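Local coordinates for probable transcriptional regulator, LysR family protein (Rhodococcus sp., PDB 2QL3) that probably binds DNA and regulates transcription, this chain being its C-terminal LysR substrate-binding domain, at residues A[25-30]-A[198-203]; A[63-68]-A[183-188]; A[96-101]-A[119-124]; A[140-145]-A[152-157]. All blocks are in the same frame, centred on the assembly; numbering follows the deposited sequence.

Contact 1 (A[25-30]-A[198-203])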
loop_
_atom_site.group_PDB
_atom_site.type_symbol
_atom_site.label_atom_id
_atom_site.label_comp_id
_atom_site.label_asym_id
_atom_site.label_seq_id
_atom_site.Cartn_x
_atom_site.Cartn_y
_atom_site.Cartn_z
ATOM N N TYR A 25 2.591 17.868 -6.394
ATOM C CA TYR A 25 2.738 19.127 -5.631
ATOM C C TYR A 25 3.491 20.166 -6.452
ATOM O O TYR A 25 2.974 21.262 -6.690
ATOM C CB TYR A 25 3.404 18.881 -4.255
ATOM C CG TYR A 25 3.314 20.094 -3.381
ATOM C CD1 TYR A 25 2.237 20.270 -2.514
ATOM C CD2 TYR A 25 4.257 21.089 -3.476
ATOM C CE1 TYR A 25 2.109 21.408 -1.740
ATOM C CE2 TYR A 25 4.140 22.253 -2.710
ATOM C CZ TYR A 25 3.059 22.388 -1.844
ATOM O OH TYR A 25 2.939 23.511 -1.076
ATOM N N ALA A 26 4.696 19.829 -6.907
ATOM C CA ALA A 26 5.490 20.790 -7.667
ATOM C C ALA A 26 4.750 21.264 -8.940
ATOM O O ALA A 26 4.761 22.463 -9.283
ATOM C CB ALA A 26 6.889 20.209 -8.018
ATOM N N PHE A 27 4.093 20.338 -9.644
ATOM C CA PHE A 27 3.420 20.708 -10.902
ATOM C C PHE A 27 2.293 21.706 -10.649
ATOM O O PHE A 27 2.227 22.790 -11.298
ATOM C CB PHE A 27 2.985 19.452 -11.717
ATOM C CG PHE A 27 2.266 19.789 -13.020
ATOM C CD1 PHE A 27 2.978 20.249 -14.123
ATOM C CD2 PHE A 27 0.883 19.667 -13.125
ATOM C CE1 PHE A 27 2.309 20.599 -15.308
ATOM C CE2 PHE A 27 0.218 20.036 -14.287
ATOM C CZ PHE A 27 0.921 20.499 -15.377
ATOM N N THR A 28 1.442 21.401 -9.667
ATOM C CA THR A 28 0.249 22.181 -9.432
ATOM C C THR A 28 0.586 23.512 -8.816
ATOM O O THR A 28 -0.167 24.471 -8.983
ATOM C CB THR A 28 -0.837 21.419 -8.594
ATOM O OG1 THR A 28 -0.261 20.821 -7.414
ATOM C CG2 THR A 28 -1.503 20.385 -9.476
ATOM N N ALA A 29 1.733 23.550 -8.129
ATOM C CA ALA A 29 2.364 24.771 -7.617
ATOM C C ALA A 29 2.907 25.621 -8.761
ATOM O O ALA A 29 2.681 26.818 -8.776
ATOM C CB ALA A 29 3.465 24.450 -6.602
ATOM N N GLU A 30 3.595 25.038 -9.744
ATOM C CA GLU A 30 3.971 25.913 -10.876
ATOM C C GLU A 30 2.850 26.425 -11.743
ATOM O O GLU A 30 2.962 27.531 -12.308
ATOM C CB GLU A 30 5.141 25.477 -11.758
ATOM C CG GLU A 30 5.999 26.837 -12.003
ATOM C CD GLU A 30 7.037 26.728 -13.063
ATOM O OE1 GLU A 30 6.878 27.379 -14.123
ATOM O OE2 GLU A 30 8.027 25.996 -12.845
ATOM N N ALA A 198 -0.416 18.548 -20.976
ATOM C CA ALA A 198 0.297 17.254 -20.967
ATOM C C ALA A 198 1.763 17.499 -21.305
ATOM O O ALA A 198 2.669 17.020 -20.630
ATOM C CB ALA A 198 -0.340 16.271 -21.980
ATOM N N ARG A 199 1.994 18.254 -22.370
ATOM C CA ARG A 199 3.325 18.643 -22.787
ATOM C C ARG A 199 4.035 19.448 -21.663
ATOM O O ARG A 199 5.207 19.189 -21.345
ATOM C CB ARG A 199 3.220 19.450 -24.066
ATOM C CG ARG A 199 4.218 19.048 -25.024
ATOM C CD ARG A 199 3.672 19.195 -26.395
ATOM N NE ARG A 199 4.316 20.307 -27.067
ATOM C CZ ARG A 199 5.433 20.218 -27.796
ATOM N NH1 ARG A 199 6.055 19.049 -27.964
ATOM N NH2 ARG A 199 5.926 21.316 -28.375
ATOM N N ALA A 200 3.324 20.392 -21.052
ATOM C CA ALA A 200 3.904 21.150 -19.929
ATOM C C ALA A 200 4.301 20.222 -18.800
ATOM O O ALA A 200 5.372 20.416 -18.186
ATOM C CB ALA A 200 2.974 22.287 -19.419
ATOM N N PHE A 201 3.464 19.190 -18.566
ATOM C CA PHE A 201 3.742 18.194 -17.515
ATOM C C PHE A 201 5.043 17.380 -17.773
ATOM O O PHE A 201 5.915 17.279 -16.893
ATOM C CB PHE A 201 2.554 17.254 -17.289
ATOM C CG PHE A 201 2.760 16.296 -16.187
ATOM C CD1 PHE A 201 2.386 16.633 -14.903
ATOM C CD2 PHE A 201 3.293 15.016 -16.415
ATOM C CE1 PHE A 201 2.532 15.755 -13.846
ATOM C CE2 PHE A 201 3.458 14.129 -15.339
ATOM C CZ PHE A 201 3.081 14.533 -14.030
ATOM N N ILE A 202 5.149 16.843 -18.983
ATOM C CA ILE A 202 6.276 16.101 -19.398
ATOM C C ILE A 202 7.565 16.945 -19.305
ATOM O O ILE A 202 8.564 16.464 -18.778
ATOM C CB ILE A 202 6.083 15.538 -20.844
ATOM C CG1 ILE A 202 4.906 14.541 -20.867
ATOM C CG2 ILE A 202 7.436 14.963 -21.396
ATOM C CD1 ILE A 202 4.235 14.278 -22.272
ATOM N N ARG A 203 7.534 18.186 -19.776
ATOM C CA ARG A 203 8.715 19.059 -19.758
ATOM C C ARG A 203 9.068 19.394 -18.298
ATOM O O ARG A 203 10.241 19.468 -17.942
ATOM C CB ARG A 203 8.527 20.357 -20.619
ATOM C CG ARG A 203 8.327 20.141 -22.126
ATOM C CD ARG A 203 8.168 21.495 -22.836
ATOM N NE ARG A 203 7.864 21.466 -24.282
ATOM C CZ ARG A 203 7.318 22.497 -24.954
ATOM N NH1 ARG A 203 6.988 23.615 -24.308
ATOM N NH2 ARG A 203 7.092 22.437 -26.269
#
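Phe27 and Phe201 form a T-shaped (edge-to-face) pair between two helices. The edge of the Phe201 ring is turned to the face of Phe27. The ring centroids are 5.0 Å apart and the planes stand at 72° to each other. Phe201 CD1 sits over the centre of the Phe27 ring and lies 3.7 Å from Phe27 CG. A ring C-H is thus set against the electron-rich face of its partner. In Phe27 the ring lies opposite the backbone N (chi1 179°), and this torsion carries it across to helix 196-205.

The other contacts are van der Waals packing of Phe27 on the main chain and CB of the partner helix. Phe27 CE1 lies 3.6 Å from Phe201 CA and 4.0 Å from Ala200 C. Ala200 CB is a looser neighbour, 4.5 Å from Phe27 CE1. The ring therefore rests partly on main chain. Replacing Phe27 by an alanine would remove the ring, and would probably open a gap beside Ala200 and deprive the Phe201 edge of its aromatic face.

On helix 20-30, Tyr25 and Thr28 pack against Arg147 and Tyr133 of the second subunit. Phe27 also meets Tyr31 and Ala34, the latter on strand 34-40. Both rings touch Ile7 of strand 5-11, and Phe201 reaches Val9 on the same strand. The two helices therefore pack side by side on the sheet of the lobe that carries both chain ends, in a domain of the type 2 periplasmic-binding-protein fold, as in other LysR substrate-binding domains.

Contact 2 (A[63-68]-A[183-188])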
loop_
_atom_site.group_PDB
_atom_site.type_symbol
_atom_site.label_atom_id
_atom_site.label_comp_id
_atom_site.label_asym_id
_atom_site.label_seq_id
_atom_site.Cartn_x
_atom_site.Cartn_y
_atom_site.Cartn_z
ATOM N N LEU A 63 9.407 -1.547 -17.774
ATOM C CA LEU A 63 9.410 -3.013 -17.878
ATOM C C LEU A 63 8.155 -3.456 -18.645
ATOM O O LEU A 63 7.018 -3.073 -18.302
ATOM C CB LEU A 63 9.417 -3.695 -16.480
ATOM C CG LEU A 63 10.588 -3.408 -15.549
ATOM C CD1 LEU A 63 10.353 -3.889 -14.168
ATOM C CD2 LEU A 63 11.878 -4.013 -16.113
ATOM N N ASP A 64 8.369 -4.224 -19.714
ATOM C CA ASP A 64 7.259 -4.833 -20.481
ATOM C C ASP A 64 6.258 -3.793 -21.079
ATOM O O ASP A 64 5.060 -4.042 -21.129
ATOM C CB ASP A 64 6.481 -5.873 -19.598
ATOM C CG ASP A 64 7.404 -6.937 -18.874
ATOM O OD1 ASP A 64 8.339 -7.443 -19.503
ATOM O OD2 ASP A 64 7.136 -7.324 -17.680
ATOM N N LEU A 65 6.734 -2.619 -21.492
ATOM C CA LEU A 65 5.848 -1.555 -21.966
ATOM C C LEU A 65 5.627 -1.762 -23.466
ATOM O O LEU A 65 6.491 -2.314 -24.115
ATOM C CB LEU A 65 6.486 -0.172 -21.697
ATOM C CG LEU A 65 6.794 0.219 -20.241
ATOM C CD1 LEU A 65 7.364 1.640 -20.167
ATOM C CD2 LEU A 65 5.570 0.056 -19.320
ATOM N N SER A 66 4.509 -1.328 -24.039
ATOM C CA SER A 66 4.434 -1.337 -25.503
ATOM C C SER A 66 5.495 -0.453 -26.115
ATOM O O SER A 66 5.801 0.628 -25.604
ATOM C CB SER A 66 3.107 -0.853 -26.088
ATOM O OG SER A 66 2.285 -0.378 -25.055
ATOM N N PRO A 67 6.036 -0.914 -27.248
ATOM C CA PRO A 67 6.769 -0.029 -28.153
ATOM C C PRO A 67 5.958 1.161 -28.656
ATOM O O PRO A 67 6.566 2.065 -29.214
ATOM C CB PRO A 67 7.134 -0.954 -29.336
ATOM C CG PRO A 67 7.156 -2.298 -28.769
ATOM C CD PRO A 67 6.042 -2.315 -27.730
ATOM N N GLU A 68 4.627 1.175 -28.487
ATOM C CA GLU A 68 3.789 2.301 -28.976
ATOM C C GLU A 68 3.942 3.564 -28.076
ATOM O O GLU A 68 3.450 4.643 -28.424
ATOM C CB GLU A 68 2.289 1.901 -29.078
ATOM C CG GLU A 68 1.838 1.015 -30.334
ATOM C CD GLU A 68 0.315 1.158 -30.702
ATOM O OE1 GLU A 68 -0.588 0.522 -30.059
ATOM O OE2 GLU A 68 0.005 1.886 -31.686
ATOM N N ALA A 183 14.526 1.680 -14.860
ATOM C CA ALA A 183 14.106 3.043 -15.024
ATOM C C ALA A 183 12.639 3.202 -14.679
ATOM O O ALA A 183 11.794 2.367 -15.032
ATOM C CB ALA A 183 14.375 3.506 -16.453
ATOM N N VAL A 184 12.370 4.281 -13.956
ATOM C CA VAL A 184 11.076 4.861 -13.845
ATOM C C VAL A 184 10.994 5.950 -14.931
ATOM O O VAL A 184 11.865 6.854 -15.033
ATOM C CB VAL A 184 10.886 5.422 -12.458
ATOM C CG1 VAL A 184 9.449 6.021 -12.267
ATOM C CG2 VAL A 184 11.128 4.312 -11.412
ATOM N N VAL A 185 9.946 5.847 -15.755
ATOM C CA VAL A 185 9.711 6.765 -16.868
ATOM C C VAL A 185 8.376 7.541 -16.755
ATOM O O VAL A 185 7.442 7.080 -16.104
ATOM C CB VAL A 185 9.767 6.003 -18.207
ATOM C CG1 VAL A 185 11.178 5.332 -18.394
ATOM C CG2 VAL A 185 8.610 4.928 -18.313
ATOM N N VAL A 186 8.330 8.733 -17.351
ATOM C CA VAL A 186 7.046 9.330 -17.829
ATOM C C VAL A 186 6.728 8.803 -19.245
ATOM O O VAL A 186 7.604 8.764 -20.114
ATOM C CB VAL A 186 7.006 10.884 -17.750
ATOM C CG1 VAL A 186 8.054 11.575 -18.713
ATOM C CG2 VAL A 186 5.562 11.419 -18.026
ATOM N N ALA A 187 5.512 8.323 -19.464
ATOM C CA ALA A 187 5.178 7.714 -20.755
ATOM C C ALA A 187 3.902 8.261 -21.357
ATOM O O ALA A 187 3.027 8.759 -20.654
ATOM C CB ALA A 187 5.101 6.143 -20.599
ATOM N N TRP A 188 3.817 8.233 -22.672
ATOM C CA TRP A 188 2.596 8.602 -23.370
ATOM C C TRP A 188 2.586 7.862 -24.687
ATOM O O TRP A 188 3.599 7.384 -25.124
ATOM C CB TRP A 188 2.493 10.108 -23.605
ATOM C CG TRP A 188 3.569 10.684 -24.493
ATOM C CD1 TRP A 188 3.484 10.933 -25.824
ATOM C CD2 TRP A 188 4.902 11.036 -24.096
ATOM N NE1 TRP A 188 4.690 11.448 -26.301
ATOM C CE2 TRP A 188 5.575 11.524 -25.261
ATOM C CE3 TRP A 188 5.593 10.999 -22.870
ATOM C CZ2 TRP A 188 6.886 12.001 -25.225
ATOM C CZ3 TRP A 188 6.906 11.456 -22.826
ATOM C CH2 TRP A 188 7.549 11.944 -24.010
#
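Leu65 and Val185 meet end to end, methyl to methyl. Leu65 CD1 lies 4.0 Å from Val185 CG2, a purely apolar touch. With CG anti to its carbonyl carbon (chi1 -61°), Leu65 extends from the loop to the strand. Val185 answers with the methyl that lies between its own backbone N and carbonyl carbon.

A second approach involves main chain alone. Glu68 O and Trp188 O come within 4.3 Å of each other and are not bonded. The backbones are otherwise well separated. The CA atoms of Leu65 and Ala187 are 9.4 Å apart, so side chains must bridge the distance. Over residues 65-68 and 185-188 the two chains run in broadly the same direction, 34° apart.

The next shell sets these groups in place. Val60 touches both Leu65 and Val185, and its backbone is hydrogen-bonded to Val185. Tyr12 packs against Leu65, and Thr71 against Val185 and Ala187. At the far end, the backbone of Glu68 is hydrogen-bonded to Gln190. Trp188 has its CB directed away from the loop, and its side chain lies about 4 Å from a bound phosphate, probably from the crystallisation liquor.

Strands 57-61 and 69-84 flank strand 182-189 and run antiparallel to it. Segment 63-68 is thus a crossover between two parallel strands. It passes over the strand between them, and Leu65 packs on it.

Contact 3 (A[96-101]-A[119-124])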
loop_
_atom_site.group_PDB
_atom_site.type_symbol
_atom_site.label_atom_id
_atom_site.label_comp_id
_atom_site.label_asym_id
_atom_site.label_seq_id
_atom_site.Cartn_x
_atom_site.Cartn_y
_atom_site.Cartn_z
ATOM N N VAL A 96 24.624 -8.743 -0.719
ATOM C CA VAL A 96 24.334 -10.184 -0.575
ATOM C C VAL A 96 24.401 -10.826 -1.943
ATOM O O VAL A 96 24.081 -10.187 -2.920
ATOM C CB VAL A 96 22.951 -10.500 0.072
ATOM C CG1 VAL A 96 22.838 -9.906 1.472
ATOM C CG2 VAL A 96 21.835 -10.033 -0.814
ATOM N N ARG A 97 24.869 -12.060 -2.034
ATOM C CA ARG A 97 24.569 -12.810 -3.235
ATOM C C ARG A 97 23.264 -13.539 -3.022
ATOM O O ARG A 97 23.085 -14.247 -2.043
ATOM C CB ARG A 97 25.668 -13.743 -3.700
ATOM C CG ARG A 97 26.766 -14.099 -2.783
ATOM C CD ARG A 97 27.933 -14.739 -3.612
ATOM N NE ARG A 97 27.567 -14.844 -5.025
ATOM C CZ ARG A 97 27.028 -15.910 -5.625
ATOM N NH1 ARG A 97 26.719 -15.843 -6.929
ATOM N NH2 ARG A 97 26.793 -17.040 -4.934
ATOM N N LEU A 98 22.331 -13.306 -3.923
ATOM C CA LEU A 98 20.962 -13.753 -3.751
ATOM C C LEU A 98 20.939 -15.259 -3.565
ATOM O O LEU A 98 20.133 -15.788 -2.806
ATOM C CB LEU A 98 20.222 -13.417 -5.016
ATOM C CG LEU A 98 18.952 -12.598 -5.066
ATOM C CD1 LEU A 98 18.951 -11.949 -6.420
ATOM C CD2 LEU A 98 17.792 -13.540 -4.944
ATOM N N ALA A 99 21.819 -15.941 -4.285
ATOM C CA ALA A 99 21.999 -17.382 -4.142
ATOM C C ALA A 99 22.056 -17.826 -2.674
ATOM O O ALA A 99 21.691 -18.971 -2.376
ATOM C CB ALA A 99 23.269 -17.839 -4.895
ATOM N N ASP A 100 22.510 -16.938 -1.779
ATOM C CA ASP A 100 22.669 -17.251 -0.344
ATOM C C ASP A 100 21.337 -17.281 0.411
ATOM O O ASP A 100 21.263 -17.760 1.519
ATOM C CB ASP A 100 23.679 -16.314 0.345
ATOM C CG ASP A 100 25.114 -16.486 -0.213
ATOM O OD1 ASP A 100 26.043 -15.752 0.218
ATOM O OD2 ASP A 100 25.307 -17.346 -1.109
ATOM N N LEU A 101 20.290 -16.785 -0.226
ATOM C CA LEU A 101 18.934 -16.756 0.315
ATOM C C LEU A 101 18.030 -17.775 -0.382
ATOM O O LEU A 101 16.839 -17.828 -0.121
ATOM C CB LEU A 101 18.364 -15.347 0.117
ATOM C CG LEU A 101 18.984 -14.284 1.020
ATOM C CD1 LEU A 101 18.683 -12.952 0.398
ATOM C CD2 LEU A 101 18.341 -14.418 2.430
HETATM N N MSE A 119 11.046 -12.677 -10.240
HETATM C CA MSE A 119 11.320 -14.087 -10.654
HETATM C C MSE A 119 12.475 -14.147 -11.637
HETATM O O MSE A 119 13.239 -15.123 -11.646
HETATM C CB MSE A 119 10.113 -14.746 -11.328
HETATM C CG MSE A 119 8.914 -15.004 -10.468
HETATM SE SE MSE A 119 9.334 -15.745 -8.701
HETATM C CE MSE A 119 7.481 -16.207 -8.176
ATOM N N ASP A 120 12.596 -13.097 -12.466
ATOM C CA ASP A 120 13.691 -12.985 -13.460
ATOM C C ASP A 120 15.035 -12.836 -12.783
ATOM O O ASP A 120 15.978 -13.497 -13.163
ATOM C CB ASP A 120 13.493 -11.820 -14.494
ATOM C CG ASP A 120 12.342 -12.078 -15.530
ATOM O OD1 ASP A 120 11.818 -13.198 -15.626
ATOM O OD2 ASP A 120 11.955 -11.126 -16.254
ATOM N N VAL A 121 15.123 -11.997 -11.755
ATOM C CA VAL A 121 16.402 -11.819 -11.060
ATOM C C VAL A 121 16.862 -12.986 -10.165
ATOM O O VAL A 121 18.051 -13.261 -10.065
ATOM C CB VAL A 121 16.575 -10.384 -10.438
ATOM C CG1 VAL A 121 15.381 -9.467 -10.778
ATOM C CG2 VAL A 121 16.936 -10.388 -8.960
ATOM N N CYS A 122 15.919 -13.692 -9.533
ATOM C CA CYS A 122 16.274 -14.969 -8.884
ATOM C C CYS A 122 16.728 -15.970 -9.922
ATOM O O CYS A 122 17.734 -16.661 -9.735
ATOM C CB CYS A 122 15.106 -15.548 -8.106
ATOM S SG CYS A 122 14.614 -14.530 -6.659
ATOM N N ARG A 123 15.939 -16.090 -10.987
ATOM C CA ARG A 123 16.189 -17.076 -12.063
ATOM C C ARG A 123 17.607 -16.891 -12.511
ATOM O O ARG A 123 18.300 -17.858 -12.725
ATOM C CB ARG A 123 15.247 -16.821 -13.245
ATOM C CG ARG A 123 15.124 -17.895 -14.247
ATOM C CD ARG A 123 14.063 -17.528 -15.241
ATOM N NE ARG A 123 14.759 -17.382 -16.488
ATOM C CZ ARG A 123 14.720 -16.336 -17.305
ATOM N NH1 ARG A 123 13.929 -15.304 -17.069
ATOM N NH2 ARG A 123 15.463 -16.377 -18.406
ATOM N N GLU A 124 18.041 -15.638 -12.623
ATOM C CA GLU A 124 19.412 -15.337 -13.091
ATOM C C GLU A 124 20.497 -15.684 -12.049
ATOM O O GLU A 124 21.600 -16.077 -12.403
ATOM C CB GLU A 124 19.531 -13.892 -13.615
ATOM C CG GLU A 124 20.218 -12.932 -12.662
ATOM C CD GLU A 124 20.486 -11.591 -13.305
ATOM O OE1 GLU A 124 21.113 -11.602 -14.383
ATOM O OE2 GLU A 124 20.060 -10.544 -12.736
#
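Leu98 splits its two methyls between Val121 and Cys122 of helix 114-125. Leu98 CD1 comes 3.6 Å from Val121 CG2, and these two side chains run nearly perpendicular. Leu98 CD2 lies 3.7 Å from Cys122 SG. The branched end thus spans two successive residues of the helix. All three side chains are buried, and the contact is apolar.

The torsions are uneven. Cys122 is well staggered, with SG anti to its carbonyl carbon (chi1 -66°), which brings the sulfur to Leu98 CD2. Leu98 and Val121 are not, and Val121 is nearly eclipsed in the model (chi1 -3°). The fit of their methyls may be less exact than the distances suggest.

Leu98 opens a short 3-10 turn, residues 98-101. The turn is held by the bond from Leu101 N to Leu98 O, 2.8 Å long. The Leu98 CB is directed toward the helix. On the helix, Arg123 and Asp120 form a salt bridge whose hydrogen bond is weak, 3.3 Å from Arg123 NH1 to Asp120 OD1, away from the packed face.

Phe127 and Trp151 also pack on Leu98. Leu101 touches Val81 of strand 69-84, which Val96 touches as well. The backbone of Val96 is hydrogen-bonded to Pro173 and Ala175. The 3-10 turn thus lies between the long strand and helix 114-125, on the way from strand 69-84 to strand 106-109.

Contact 4 (A[140-145]-A[152-157])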
loop_
_atom_site.group_PDB
_atom_site.type_symbol
_atom_site.label_atom_id
_atom_site.label_comp_id
_atom_site.label_asym_id
_atom_site.label_seq_id
_atom_site.Cartn_x
_atom_site.Cartn_y
_atom_site.Cartn_z
ATOM N N THR A 140 2.894 -4.061 2.904
ATOM C CA THR A 140 2.744 -5.375 3.465
ATOM C C THR A 140 4.043 -6.185 3.300
ATOM O O THR A 140 4.458 -6.897 4.224
ATOM C CB THR A 140 1.523 -6.113 2.896
ATOM O OG1 THR A 140 0.336 -5.353 3.196
ATOM C CG2 THR A 140 1.426 -7.540 3.495
ATOM N N ALA A 141 4.706 -6.049 2.150
ATOM C CA ALA A 141 5.947 -6.765 1.927
ATOM C C ALA A 141 6.985 -6.290 2.929
ATOM O O ALA A 141 7.638 -7.099 3.537
ATOM C CB ALA A 141 6.462 -6.572 0.502
ATOM N N ARG A 142 7.161 -4.981 3.067
ATOM C CA ARG A 142 8.158 -4.405 4.022
ATOM C C ARG A 142 7.813 -4.763 5.433
ATOM O O ARG A 142 8.717 -5.174 6.196
ATOM C CB ARG A 142 8.211 -2.865 3.933
ATOM C CG ARG A 142 8.725 -2.335 2.640
ATOM C CD ARG A 142 8.694 -0.783 2.623
ATOM N NE ARG A 142 9.791 -0.226 3.424
ATOM C CZ ARG A 142 9.657 0.504 4.519
ATOM N NH1 ARG A 142 10.742 0.983 5.126
ATOM N NH2 ARG A 142 8.466 0.771 5.012
ATOM N N ALA A 143 6.526 -4.680 5.789
ATOM C CA ALA A 143 6.111 -4.996 7.170
ATOM C C ALA A 143 6.324 -6.475 7.528
ATOM O O ALA A 143 6.767 -6.783 8.640
ATOM C CB ALA A 143 4.678 -4.634 7.394
ATOM N N PHE A 144 6.019 -7.382 6.584
ATOM C CA PHE A 144 6.240 -8.818 6.788
ATOM C C PHE A 144 7.750 -9.110 6.970
ATOM O O PHE A 144 8.157 -9.829 7.871
ATOM C CB PHE A 144 5.662 -9.654 5.636
ATOM C CG PHE A 144 4.194 -10.028 5.768
ATOM C CD1 PHE A 144 3.315 -9.261 6.476
ATOM C CD2 PHE A 144 3.705 -11.176 5.139
ATOM C CE1 PHE A 144 1.981 -9.600 6.604
ATOM C CE2 PHE A 144 2.343 -11.522 5.264
ATOM C CZ PHE A 144 1.486 -10.717 5.965
ATOM N N VAL A 145 8.584 -8.577 6.107
ATOM C CA VAL A 145 10.033 -8.760 6.217
ATOM C C VAL A 145 10.582 -8.161 7.543
ATOM O O VAL A 145 11.437 -8.771 8.201
ATOM C CB VAL A 145 10.750 -8.146 4.947
ATOM C CG1 VAL A 145 12.209 -8.011 5.161
ATOM C CG2 VAL A 145 10.481 -9.039 3.688
ATOM N N THR A 152 12.704 -9.978 1.092
ATOM C CA THR A 152 12.137 -9.607 -0.188
ATOM C C THR A 152 13.121 -8.932 -1.122
ATOM O O THR A 152 14.267 -8.681 -0.778
ATOM C CB THR A 152 10.817 -8.774 -0.058
ATOM O OG1 THR A 152 10.080 -8.881 -1.293
ATOM C CG2 THR A 152 11.088 -7.270 0.319
ATOM N N LEU A 153 12.667 -8.635 -2.319
ATOM C CA LEU A 153 13.384 -7.668 -3.144
ATOM C C LEU A 153 12.450 -6.614 -3.663
ATOM O O LEU A 153 11.330 -6.922 -4.050
ATOM C CB LEU A 153 14.175 -8.341 -4.267
ATOM C CG LEU A 153 13.625 -9.219 -5.362
ATOM C CD1 LEU A 153 13.574 -8.394 -6.638
ATOM C CD2 LEU A 153 14.544 -10.401 -5.581
ATOM N N LEU A 154 12.933 -5.372 -3.650
ATOM C CA LEU A 154 12.134 -4.179 -3.942
ATOM C C LEU A 154 12.915 -3.229 -4.829
ATOM O O LEU A 154 14.146 -3.112 -4.738
ATOM C CB LEU A 154 11.721 -3.448 -2.638
ATOM C CG LEU A 154 10.763 -4.158 -1.617
ATOM C CD1 LEU A 154 10.679 -3.365 -0.348
ATOM C CD2 LEU A 154 9.333 -4.538 -2.135
ATOM N N LEU A 155 12.162 -2.518 -5.669
ATOM C CA LEU A 155 12.703 -1.610 -6.667
ATOM C C LEU A 155 12.789 -0.204 -6.093
ATOM O O LEU A 155 13.407 0.681 -6.688
ATOM C CB LEU A 155 11.831 -1.613 -7.943
ATOM C CG LEU A 155 12.128 -2.736 -8.944
ATOM C CD1 LEU A 155 13.423 -2.414 -9.642
ATOM C CD2 LEU A 155 12.308 -4.095 -8.282
ATOM N N GLN A 156 12.123 0.015 -4.974
ATOM C CA GLN A 156 12.209 1.311 -4.360
ATOM C C GLN A 156 12.432 1.212 -2.861
ATOM O O GLN A 156 12.163 0.188 -2.233
ATOM C CB GLN A 156 10.938 2.101 -4.626
ATOM C CG GLN A 156 10.550 2.178 -6.106
ATOM C CD GLN A 156 9.344 2.993 -6.251
ATOM O OE1 GLN A 156 8.219 2.456 -6.330
ATOM N NE2 GLN A 156 9.532 4.312 -6.215
ATOM N N ARG A 157 12.874 2.317 -2.302
ATOM C CA ARG A 157 13.260 2.376 -0.907
ATOM C C ARG A 157 12.651 3.608 -0.235
ATOM O O ARG A 157 13.149 4.691 -0.408
ATOM C CB ARG A 157 14.785 2.383 -0.769
ATOM C CG ARG A 157 15.225 2.786 0.622
ATOM C CD ARG A 157 16.263 1.986 1.290
ATOM N NE ARG A 157 17.620 2.449 1.080
ATOM C CZ ARG A 157 18.626 2.405 1.963
ATOM N NH1 ARG A 157 19.815 2.831 1.566
ATOM N NH2 ARG A 157 18.503 1.986 3.219
#
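Val145 and Thr152 mark the nearest approach of the two backbones, with CA atoms 6.8 Å apart. The axes of helix 140-145 and strand 152-154 come within 9.4 Å. They run roughly antiparallel, at 143° between their directions.

Val145 lays a methyl against the start of the strand. Val145 CG2 is 3.5 Å from Thr152 N and 3.8 Å from Thr152 CB, and the side chains lie almost square to each other. Thr152 OG1 is buried, but is satisfied by a hydrogen bond to Val107 O of strand 106-109. Val107 also packs on Val145.

Leu154 sends its two methyls to different helix residues. Leu154 CD1 is 3.7 Å from Arg142 CG, and Leu154 CD2 is 4.4 Å from Ala141 CB. Only the aliphatic root of Arg142 is used here. The chain then bends (chi3 76°), and Arg142 NH2 forms a salt bridge with Glu139 and a hydrogen bond to Val162 O. A bound phosphate, probably from the crystallisation liquor, lies near Arg142 NH2 as a long, weak ionic partner.

Helix 138-147 also meets the second subunit. Thr140 OG1 is hydrogen-bonded to Glu40 of the second subunit, and the Phe144 ring meets Phe38 of the second subunit. Strand 152-154 pairs antiparallel with strand 69-84. Thr152 and Leu154 point to helix 138-147, while Leu153 packs on Ala118 and Val121 of helix 114-125. The strand is therefore packed between two helices.

Overall arrangement
Contact 1 opens first, at helix 20-30, and closes last, at helix 196-205. Its loop holds the other three. Contact 2 opens at 63-68 and closes at 183-188, and its loop in turn encloses contacts 3 and 4. Those two follow in series: 96-101 closes on 119-124 before 140-145 closes on 152-157. None cross. Contacts 1 and 2 lie in the lobe holding both chain ends and touch through Ile202 and Trp188. Contacts 3 and 4 lie in the other lobe and touch where Val121 and Cys122 meet Leu153. Contacts 1 and 4, about 30 Å apart between centres, both reach the second subunit.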